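Local coordinates for protein aerobactin synthase IucC (Klebsiella pneumoniae, PDB 6CN7) that serves as an aerobactin synthase, probably joining a second N-acetyl-N-hydroxylysine to the citryl intermediate to complete this iron-chelating siderophore, at residues Phe10-Leu15 / Ala103-Asp108; Ala17-Glu22 / Lys140-Lys145; Pro325-Val330 / Gly350-Glu355. The protein carries 5 engineered substitutions. All coordinates share one frame; numbering follows the deposited sequence.

Contact 1 (Phe10-Leu15 / Ala103-Asp108); sequences FVNRQL and ATLLGD
The amide of N12 crosses L105 at about a right angle, with CD1 of L105 3.9 Å from N12 OD1 and slightly farther from ND2; D108 crosses V11 at a slant, its carboxylate OD2 4.0 Å from V11 CG1. Within 10-15, one face of the F10 ring carries CG of Q14, offset toward the rim. The motif is a helix-helix crossing: segments 10-15 and 103-108, on helices 4-25 and 91-114, run at 122° to each other, their axes 9.9 Å apart.

V11 makes the closest approach. Its CG1 stands anti to the backbone N (chi1 176°), which carries it to the opposite helix, where it lies 3.3 Å from CB of D108, a tight fit, and 3.6 Å from CD2 of L105. A short branched residue suits this place because it puts one methyl against both D108 and L105. L105 answers with both methyls: CD2 meets V11 and also CD2 of L15, at 3.5 Å, while CD1 turns to N12. Leucine's fork thus reaches three residues of segment 10-15.

The polar ends of N12 and D108 have partners beyond the two segments. N12 ND2 binds the carbonyl of W8 one turn back and OD1 takes the NH of A76, which fixes the amide's rotation. D108 OD1 forms a salt bridge with K145. Its other oxygen reaches the first helix through a single bridging water, which donates to D108 OD2 at 2.6 Å and to the carbonyl oxygen of V11 at 2.8 Å.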
loop_
_atom_site.group_PDB
_atom_site.type_symbol
_atom_site.label_atom_id
_atom_site.label_comp_id
_atom_site.label_asym_id
_atom_site.label_seq_id
_atom_site.Cartn_x
_atom_site.Cartn_y
_atom_site.Cartn_z
ATOM N N PHE A 10 3.376 -30.767 -4.661
ATOM C CA PHE A 10 3.987 -31.110 -3.382
ATOM C C PHE A 10 3.586 -30.117 -2.299
ATOM O O PHE A 10 3.270 -30.510 -1.172
ATOM C CB PHE A 10 5.509 -31.159 -3.523
ATOM C CG PHE A 10 6.227 -31.463 -2.239
ATOM C CD1 PHE A 10 6.391 -32.771 -1.813
ATOM C CD2 PHE A 10 6.744 -30.440 -1.459
ATOM C CE1 PHE A 10 7.052 -33.053 -0.632
ATOM C CE2 PHE A 10 7.408 -30.716 -0.278
ATOM C CZ PHE A 10 7.561 -32.025 0.136
ATOM N N VAL A 11 3.584 -28.825 -2.624
ATOM C CA VAL A 11 3.279 -27.814 -1.618
ATOM C C VAL A 11 1.805 -27.869 -1.233
ATOM O O VAL A 11 1.447 -27.644 -0.070
ATOM C CB VAL A 11 3.688 -26.420 -2.128
ATOM C CG1 VAL A 11 3.292 -25.346 -1.134
ATOM C CG2 VAL A 11 5.189 -26.370 -2.356
ATOM N N ASN A 12 0.927 -28.162 -2.196
ATOM C CA ASN A 12 -0.493 -28.277 -1.881
ATOM C C ASN A 12 -0.770 -29.512 -1.035
ATOM O O ASN A 12 -1.586 -29.463 -0.107
ATOM C CB ASN A 12 -1.320 -28.311 -3.166
ATOM C CG ASN A 12 -1.798 -26.935 -3.586
ATOM O OD1 ASN A 12 -2.805 -26.434 -3.084
ATOM N ND2 ASN A 12 -1.080 -26.319 -4.516
ATOM N N ARG A 13 -0.103 -30.629 -1.335
ATOM C CA ARG A 13 -0.298 -31.841 -0.545
ATOM C C ARG A 13 0.181 -31.646 0.887
ATOM O O ARG A 13 -0.509 -32.024 1.840
ATOM C CB ARG A 13 0.426 -33.018 -1.198
ATOM C CG ARG A 13 -0.268 -33.534 -2.441
ATOM C CD ARG A 13 0.380 -34.794 -2.988
ATOM N NE ARG A 13 -0.328 -35.260 -4.178
ATOM C CZ ARG A 13 -1.331 -36.133 -4.170
ATOM N NH1 ARG A 13 -1.758 -36.666 -3.031
ATOM N NH2 ARG A 13 -1.911 -36.480 -5.311
ATOM N N GLN A 14 1.364 -31.051 1.061
ATOM C CA GLN A 14 1.873 -30.813 2.406
ATOM C C GLN A 14 0.914 -29.939 3.206
ATOM O O GLN A 14 0.676 -30.190 4.393
ATOM C CB GLN A 14 3.258 -30.168 2.341
ATOM C CG GLN A 14 4.321 -31.017 1.649
ATOM C CD GLN A 14 4.768 -32.206 2.475
ATOM O OE1 GLN A 14 4.517 -33.354 2.113
ATOM N NE2 GLN A 14 5.445 -31.940 3.585
ATOM N N LEU A 15 0.349 -28.908 2.574
ATOM C CA LEU A 15 -0.534 -28.006 3.302
ATOM C C LEU A 15 -1.859 -28.680 3.642
ATOM O O LEU A 15 -2.371 -28.525 4.757
ATOM C CB LEU A 15 -0.770 -26.726 2.493
ATOM C CG LEU A 15 -1.671 -25.682 3.162
ATOM C CD1 LEU A 15 -1.164 -25.323 4.552
ATOM C CD2 LEU A 15 -1.779 -24.430 2.303
ATOM N N ALA A 103 -0.663 -16.739 0.096
ATOM C CA ALA A 103 0.583 -16.213 0.641
ATOM C C ALA A 103 1.439 -17.326 1.232
ATOM O O ALA A 103 2.671 -17.276 1.148
ATOM C CB ALA A 103 0.295 -15.149 1.699
ATOM N N THR A 104 0.804 -18.339 1.831
ATOM C CA THR A 104 1.555 -19.450 2.407
ATOM C C THR A 104 2.145 -20.338 1.319
ATOM O O THR A 104 3.306 -20.757 1.415
ATOM C CB THR A 104 0.658 -20.268 3.341
ATOM O OG1 THR A 104 0.159 -19.424 4.387
ATOM C CG2 THR A 104 1.433 -21.428 3.965
ATOM N N LEU A 105 1.365 -20.641 0.280
ATOM C CA LEU A 105 1.879 -21.466 -0.806
ATOM C C LEU A 105 3.035 -20.778 -1.519
ATOM O O LEU A 105 4.012 -21.429 -1.907
ATOM C CB LEU A 105 0.755 -21.793 -1.789
ATOM C CG LEU A 105 -0.422 -22.591 -1.219
ATOM C CD1 LEU A 105 -1.483 -22.804 -2.288
ATOM C CD2 LEU A 105 0.044 -23.928 -0.664
ATOM N N LEU A 106 2.943 -19.461 -1.707
ATOM C CA LEU A 106 4.049 -18.725 -2.306
ATOM C C LEU A 106 5.314 -18.881 -1.473
ATOM O O LEU A 106 6.393 -19.158 -2.009
ATOM C CB LEU A 106 3.676 -17.249 -2.455
ATOM C CG LEU A 106 2.713 -16.921 -3.600
ATOM C CD1 LEU A 106 2.222 -15.487 -3.493
ATOM C CD2 LEU A 106 3.380 -17.150 -4.950
ATOM N N GLY A 107 5.198 -18.709 -0.155
ATOM C CA GLY A 107 6.358 -18.864 0.707
ATOM C C GLY A 107 6.877 -20.288 0.727
ATOM O O GLY A 107 8.089 -20.520 0.715
ATOM N N ASP A 108 5.968 -21.265 0.754
ATOM C CA ASP A 108 6.388 -22.662 0.729
ATOM C C ASP A 108 7.087 -23.006 -0.580
ATOM O O ASP A 108 8.012 -23.827 -0.592
ATOM C CB ASP A 108 5.179 -23.572 0.957
ATOM C CG ASP A 108 4.605 -23.438 2.359
ATOM O OD1 ASP A 108 5.234 -22.760 3.200
ATOM O OD2 ASP A 108 3.525 -24.008 2.617
HETATM O O HOH W 1 3.150 -26.465 1.830
#

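Contact 2 (Ala17-Glu22 / Lys140-Lys145); sequences AKMLAE and KFAFNK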
loop_
_atom_site.group_PDB
_atom_site.type_symbol
_atom_site.label_atom_id
_atom_site.label_comp_id
_atom_site.label_asym_id
_atom_site.label_seq_id
_atom_site.Cartn_x
_atom_site.Cartn_y
_atom_site.Cartn_z
ATOM N N ALA A 17 -2.340 -31.845 4.147
ATOM C CA ALA A 17 -2.057 -32.770 5.240
ATOM C C ALA A 17 -1.902 -32.027 6.561
ATOM O O ALA A 17 -2.395 -32.485 7.600
ATOM C CB ALA A 17 -0.797 -33.579 4.929
ATOM N N LYS A 18 -1.226 -30.877 6.542
ATOM C CA LYS A 18 -1.095 -30.084 7.760
ATOM C C LYS A 18 -2.457 -29.616 8.256
ATOM O O LYS A 18 -2.742 -29.677 9.458
ATOM C CB LYS A 18 -0.172 -28.890 7.513
ATOM C CG LYS A 18 0.076 -28.034 8.748
ATOM C CD LYS A 18 0.950 -26.829 8.441
ATOM C CE LYS A 18 1.051 -25.913 9.653
ATOM N NZ LYS A 18 1.918 -24.728 9.404
ATOM N N MET A 19 -3.317 -29.155 7.343
ATOM C CA MET A 19 -4.644 -28.689 7.731
ATOM C C MET A 19 -5.477 -29.823 8.318
ATOM O O MET A 19 -6.059 -29.685 9.399
ATOM C CB MET A 19 -5.356 -28.070 6.525
ATOM C CG MET A 19 -4.703 -26.805 5.991
ATOM S SD MET A 19 -5.370 -26.294 4.389
ATOM C CE MET A 19 -7.049 -25.852 4.837
ATOM N N LEU A 20 -5.554 -30.953 7.611
ATOM C CA LEU A 20 -6.372 -32.067 8.082
ATOM C C LEU A 20 -5.894 -32.562 9.442
ATOM O O LEU A 20 -6.700 -32.802 10.348
ATOM C CB LEU A 20 -6.347 -33.210 7.065
ATOM C CG LEU A 20 -7.031 -32.991 5.712
ATOM C CD1 LEU A 20 -6.782 -34.189 4.810
ATOM C CD2 LEU A 20 -8.529 -32.754 5.874
ATOM N N ALA A 21 -4.579 -32.721 9.603
ATOM C CA ALA A 21 -4.051 -33.303 10.831
ATOM C C ALA A 21 -4.307 -32.402 12.032
ATOM O O ALA A 21 -4.690 -32.886 13.102
ATOM C CB ALA A 21 -2.556 -33.579 10.680
ATOM N N GLU A 22 -4.105 -31.091 11.879
ATOM C CA GLU A 22 -4.266 -30.191 13.015
ATOM C C GLU A 22 -5.739 -29.985 13.355
ATOM O O GLU A 22 -6.113 -29.963 14.533
ATOM C CB GLU A 22 -3.584 -28.852 12.727
ATOM C CG GLU A 22 -3.451 -27.935 13.944
ATOM C CD GLU A 22 -2.495 -28.475 14.992
ATOM O OE1 GLU A 22 -1.574 -29.232 14.627
ATOM O OE2 GLU A 22 -2.667 -28.140 16.182
ATOM N N LYS A 140 1.684 -24.928 13.989
ATOM C CA LYS A 140 0.285 -25.204 14.300
ATOM C C LYS A 140 -0.682 -24.581 13.299
ATOM O O LYS A 140 -1.640 -25.237 12.880
ATOM C CB LYS A 140 -0.052 -24.702 15.708
ATOM C CG LYS A 140 -1.492 -24.963 16.124
ATOM C CD LYS A 140 -1.780 -24.466 17.532
ATOM C CE LYS A 140 -3.252 -24.641 17.879
ATOM N NZ LYS A 140 -3.706 -26.052 17.717
ATOM N N PHE A 141 -0.456 -23.332 12.907
ATOM C CA PHE A 141 -1.445 -22.598 12.129
ATOM C C PHE A 141 -1.407 -23.001 10.660
ATOM O O PHE A 141 -0.337 -23.188 10.075
ATOM C CB PHE A 141 -1.222 -21.093 12.280
ATOM C CG PHE A 141 -1.518 -20.585 13.661
ATOM C CD1 PHE A 141 -2.827 -20.440 14.090
ATOM C CD2 PHE A 141 -0.493 -20.271 14.536
ATOM C CE1 PHE A 141 -3.107 -19.982 15.363
ATOM C CE2 PHE A 141 -0.767 -19.811 15.811
ATOM C CZ PHE A 141 -2.076 -19.666 16.225
ATOM N N ALA A 142 -2.599 -23.120 10.069
ATOM C CA ALA A 142 -2.723 -23.663 8.719
ATOM C C ALA A 142 -2.024 -22.781 7.690
ATOM O O ALA A 142 -1.310 -23.284 6.814
ATOM C CB ALA A 142 -4.201 -23.832 8.370
ATOM N N PHE A 143 -2.221 -21.468 7.771
ATOM C CA PHE A 143 -1.638 -20.515 6.831
ATOM C C PHE A 143 -0.643 -19.650 7.602
ATOM O O PHE A 143 -0.908 -18.492 7.919
ATOM C CB PHE A 143 -2.738 -19.673 6.181
ATOM C CG PHE A 143 -3.895 -20.484 5.664
ATOM C CD1 PHE A 143 -3.678 -21.669 4.980
ATOM C CD2 PHE A 143 -5.197 -20.069 5.877
ATOM C CE1 PHE A 143 -4.741 -22.419 4.509
ATOM C CE2 PHE A 143 -6.264 -20.815 5.408
ATOM C CZ PHE A 143 -6.036 -21.990 4.723
ATOM N N ASN A 144 0.521 -20.226 7.900
ATOM C CA ASN A 144 1.461 -19.587 8.813
ATOM C C ASN A 144 2.279 -18.476 8.165
ATOM O O ASN A 144 3.122 -17.882 8.847
ATOM C CB ASN A 144 2.404 -20.630 9.421
ATOM C CG ASN A 144 3.265 -21.321 8.383
ATOM O OD1 ASN A 144 3.222 -20.991 7.200
ATOM N ND2 ASN A 144 4.063 -22.286 8.829
ATOM N N LYS A 145 2.066 -18.175 6.884
ATOM C CA LYS A 145 2.730 -17.045 6.240
ATOM C C LYS A 145 1.744 -16.018 5.704
ATOM O O LYS A 145 2.154 -15.091 4.996
ATOM C CB LYS A 145 3.640 -17.529 5.111
ATOM C CG LYS A 145 4.797 -18.393 5.576
ATOM C CD LYS A 145 5.608 -18.892 4.398
ATOM C CE LYS A 145 6.589 -19.967 4.822
ATOM N NZ LYS A 145 5.884 -21.210 5.240
HETATM O O HOH W 2 1.184 -23.271 7.167
#
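K18 reaches straight into the 140-145 loop: with CG anti to the backbone N (chi1 -177°) and every later torsion also extended, its ammonium lands against the loop backbone, the full length of the lysine being used to get there. NZ donates to F141 O at 2.8 Å, the donor tilted 26° from the carbonyl plane, and to a water at 2.8 Å. That water in turn donates to A142 O and accepts from N144 N, so one charged end holds several loop peptide groups.

One turn along the helix, E22 meets K140 at about a right angle. The lysine NZ approaches E22 OE2 on its anti side at 2.8 Å, forming a salt bridge, and K140 bends at its last torsion (chi4 56°) to bring the charge round. To one side of these polar contacts lies M19, whose CG touches A142 CB at 3.8 Å and whose SD sits 3.9 Å from F143 CE1, oblique to the ring. A142 is small enough to let the helix come close, and its CB also rests over one face of the F143 ring, offset toward the rim.

A second shell positions these groups. The carbonyl of H138 accepts from both K18 NZ and N144 ND2, tying the lysine and the asparagine together; E26 shares K140, and R492 shares E22 OE2, which would probably stabilise the carboxylate's negative charge. Behind M19 stand L79 and L83 of helix 76-87. The result is an irregular loop of the IucA/IucC family region moored to the N-terminal helix, with a Met-aromatic contact on its apolar side.

Contact 3 (Pro325-Val330 / Gly350-Glu355); sequences PAAGYV and GVIWRE
W353 and A326 face each other across two antiparallel strands, 326-330 and 350-355, which form part of a larger antiparallel sheet in the IucA/IucC family region. Along the tryptophan, CB lies 3.9 Å from A326 O and a little farther from A326 CB. CG sits beside the backbone N (chi1 -65°), which brings CD1 over to A326 CB at 3.7 Å, a contact oblique to the ring. NE1 next meets a neighbour on its own strand, V351, whose CG2 is 3.7 Å away. Beyond that the indole leaves strand 326-330 and packs with W180, L272 and I274 from the two flanking strands, 178-180 and 272-275. The broad indole suits this buried face because it can touch A326, V351 and residues of both flanking strands at once.

The backbone holds the pair in register. W353 N donates to A326 O almost straight, with 175° at the hydrogen. V351 N donates to G328 O from above the carbonyl plane, 44° out of it, and the return bond from G328 N to V351 O is weak and bent. On the opposite face A327 CB lies near I352 CG1 at 4.3 Å, a light contact between a small residue and a branched one. Farther along, the alpha carbons of Y329 and G350 come within 4.0 Å of each other; glycine at 350, having no side chain, permits so close a pairing. P325 CD lies near W353 O. Beside the weak bond, V351 O also receives a CH contact from A327 CA at 3.3 Å.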
loop_
_atom_site.group_PDB
_atom_site.type_symbol
_atom_site.label_atom_id
_atom_site.label_comp_id
_atom_site.label_asym_id
_atom_site.label_seq_id
_atom_site.Cartn_x
_atom_site.Cartn_y
_atom_site.Cartn_z
ATOM N N PRO A 325 17.561 -2.707 26.028
ATOM C CA PRO A 325 18.160 -1.534 26.685
ATOM C C PRO A 325 17.485 -0.218 26.339
ATOM O O PRO A 325 17.548 0.716 27.148
ATOM C CB PRO A 325 19.614 -1.565 26.197
ATOM C CG PRO A 325 19.569 -2.330 24.917
ATOM C CD PRO A 325 18.488 -3.350 25.084
ATOM N N ALA A 326 16.852 -0.104 25.174
ATOM C CA ALA A 326 16.269 1.158 24.744
ATOM C C ALA A 326 14.916 0.914 24.093
ATOM O O ALA A 326 14.701 -0.100 23.426
ATOM C CB ALA A 326 17.192 1.898 23.767
ATOM N N ALA A 327 14.009 1.867 24.293
ATOM C CA ALA A 327 12.671 1.803 23.728
ATOM C C ALA A 327 12.146 3.221 23.560
ATOM O O ALA A 327 12.639 4.164 24.185
ATOM C CB ALA A 327 11.724 0.983 24.610
ATOM N N GLY A 328 11.138 3.365 22.705
ATOM C CA GLY A 328 10.556 4.671 22.462
ATOM C C GLY A 328 9.211 4.574 21.782
ATOM O O GLY A 328 8.903 3.591 21.101
ATOM N N TYR A 329 8.405 5.613 21.985
ATOM C CA TYR A 329 7.127 5.748 21.297
ATOM C C TYR A 329 6.714 7.212 21.337
ATOM O O TYR A 329 7.327 8.033 22.024
ATOM C CB TYR A 329 6.052 4.849 21.918
ATOM C CG TYR A 329 5.726 5.160 23.361
ATOM C CD1 TYR A 329 4.823 6.163 23.690
ATOM C CD2 TYR A 329 6.309 4.439 24.395
ATOM C CE1 TYR A 329 4.518 6.447 25.007
ATOM C CE2 TYR A 329 6.009 4.714 25.716
ATOM C CZ TYR A 329 5.113 5.718 26.017
ATOM O OH TYR A 329 4.811 5.997 27.330
ATOM N N VAL A 330 5.661 7.528 20.589
ATOM C CA VAL A 330 5.193 8.898 20.429
ATOM C C VAL A 330 3.888 9.070 21.192
ATOM O O VAL A 330 3.096 8.132 21.335
ATOM C CB VAL A 330 5.014 9.255 18.938
ATOM C CG1 VAL A 330 4.505 10.684 18.772
ATOM C CG2 VAL A 330 6.329 9.071 18.195
ATOM N N GLY A 350 7.306 4.126 16.888
ATOM C CA GLY A 350 8.153 3.760 18.003
ATOM C C GLY A 350 9.268 2.847 17.542
ATOM O O GLY A 350 9.332 2.440 16.378
ATOM N N VAL A 351 10.150 2.530 18.485
ATOM C CA VAL A 351 11.293 1.665 18.213
ATOM C C VAL A 351 11.674 0.945 19.497
ATOM O O VAL A 351 11.574 1.505 20.592
ATOM C CB VAL A 351 12.491 2.463 17.652
ATOM C CG1 VAL A 351 12.953 3.516 18.654
ATOM C CG2 VAL A 351 13.637 1.526 17.280
ATOM N N ILE A 352 12.115 -0.302 19.352
ATOM C CA ILE A 352 12.635 -1.099 20.455
ATOM C C ILE A 352 13.962 -1.696 20.014
ATOM O O ILE A 352 14.061 -2.260 18.919
ATOM C CB ILE A 352 11.655 -2.212 20.873
ATOM C CG1 ILE A 352 10.354 -1.604 21.398
ATOM C CG2 ILE A 352 12.290 -3.119 21.932
ATOM C CD1 ILE A 352 9.246 -2.619 21.611
ATOM N N TRP A 353 14.980 -1.566 20.861
ATOM C CA TRP A 353 16.290 -2.146 20.603
ATOM C C TRP A 353 16.469 -3.381 21.475
ATOM O O TRP A 353 16.252 -3.326 22.691
ATOM C CB TRP A 353 17.400 -1.131 20.875
ATOM C CG TRP A 353 17.362 0.040 19.940
ATOM C CD1 TRP A 353 16.700 1.219 20.128
ATOM C CD2 TRP A 353 18.009 0.142 18.664
ATOM N NE1 TRP A 353 16.897 2.049 19.050
ATOM C CE2 TRP A 353 17.697 1.413 18.138
ATOM C CE3 TRP A 353 18.823 -0.716 17.918
ATOM C CZ2 TRP A 353 18.169 1.844 16.901
ATOM C CZ3 TRP A 353 19.291 -0.283 16.689
ATOM C CH2 TRP A 353 18.963 0.984 16.193
ATOM N N ARG A 354 16.851 -4.491 20.851
ATOM C CA ARG A 354 16.974 -5.771 21.528
ATOM C C ARG A 354 18.410 -6.268 21.472
ATOM O O ARG A 354 19.162 -5.958 20.543
ATOM C CB ARG A 354 16.061 -6.827 20.907
ATOM C CG ARG A 354 14.634 -6.792 21.401
ATOM C CD ARG A 354 13.903 -8.028 20.930
ATOM N NE ARG A 354 12.499 -8.035 21.320
ATOM C CZ ARG A 354 11.625 -8.951 20.917
ATOM N NH1 ARG A 354 10.363 -8.887 21.319
ATOM N NH2 ARG A 354 12.011 -9.930 20.109
ATOM N N GLU A 355 18.769 -7.058 22.476
ATOM C CA GLU A 355 20.102 -7.632 22.578
ATOM C C GLU A 355 20.220 -8.829 21.640
ATOM O O GLU A 355 19.427 -9.772 21.723
ATOM C CB GLU A 355 20.370 -8.040 24.023
ATOM C CG GLU A 355 21.826 -8.069 24.414
ATOM C CD GLU A 355 22.013 -8.271 25.903
ATOM O OE1 GLU A 355 21.001 -8.271 26.633
ATOM O OE2 GLU A 355 23.171 -8.429 26.343
#

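Overall arrangement
Contacts 1 and 2 both use helix 4-25 and touch each other, their centres 10 Å apart, through a salt bridge and through L15, whose CD1 lies against A142 O. Contact 3 lies on the opposite side of the chain's centre, about 35 Å from contact 1 between centres. Contacts 1 and 3 are buried, whereas contact 2 is only partly so. Chemistry follows place. Between two regular helices, methyl packing dominates, with one water bridge; where a helix meets an irregular loop, charged side chains take hold of peptide groups and of each other; inside the sheet, backbone hydrogen bonds do the joining and side chains fill its two faces.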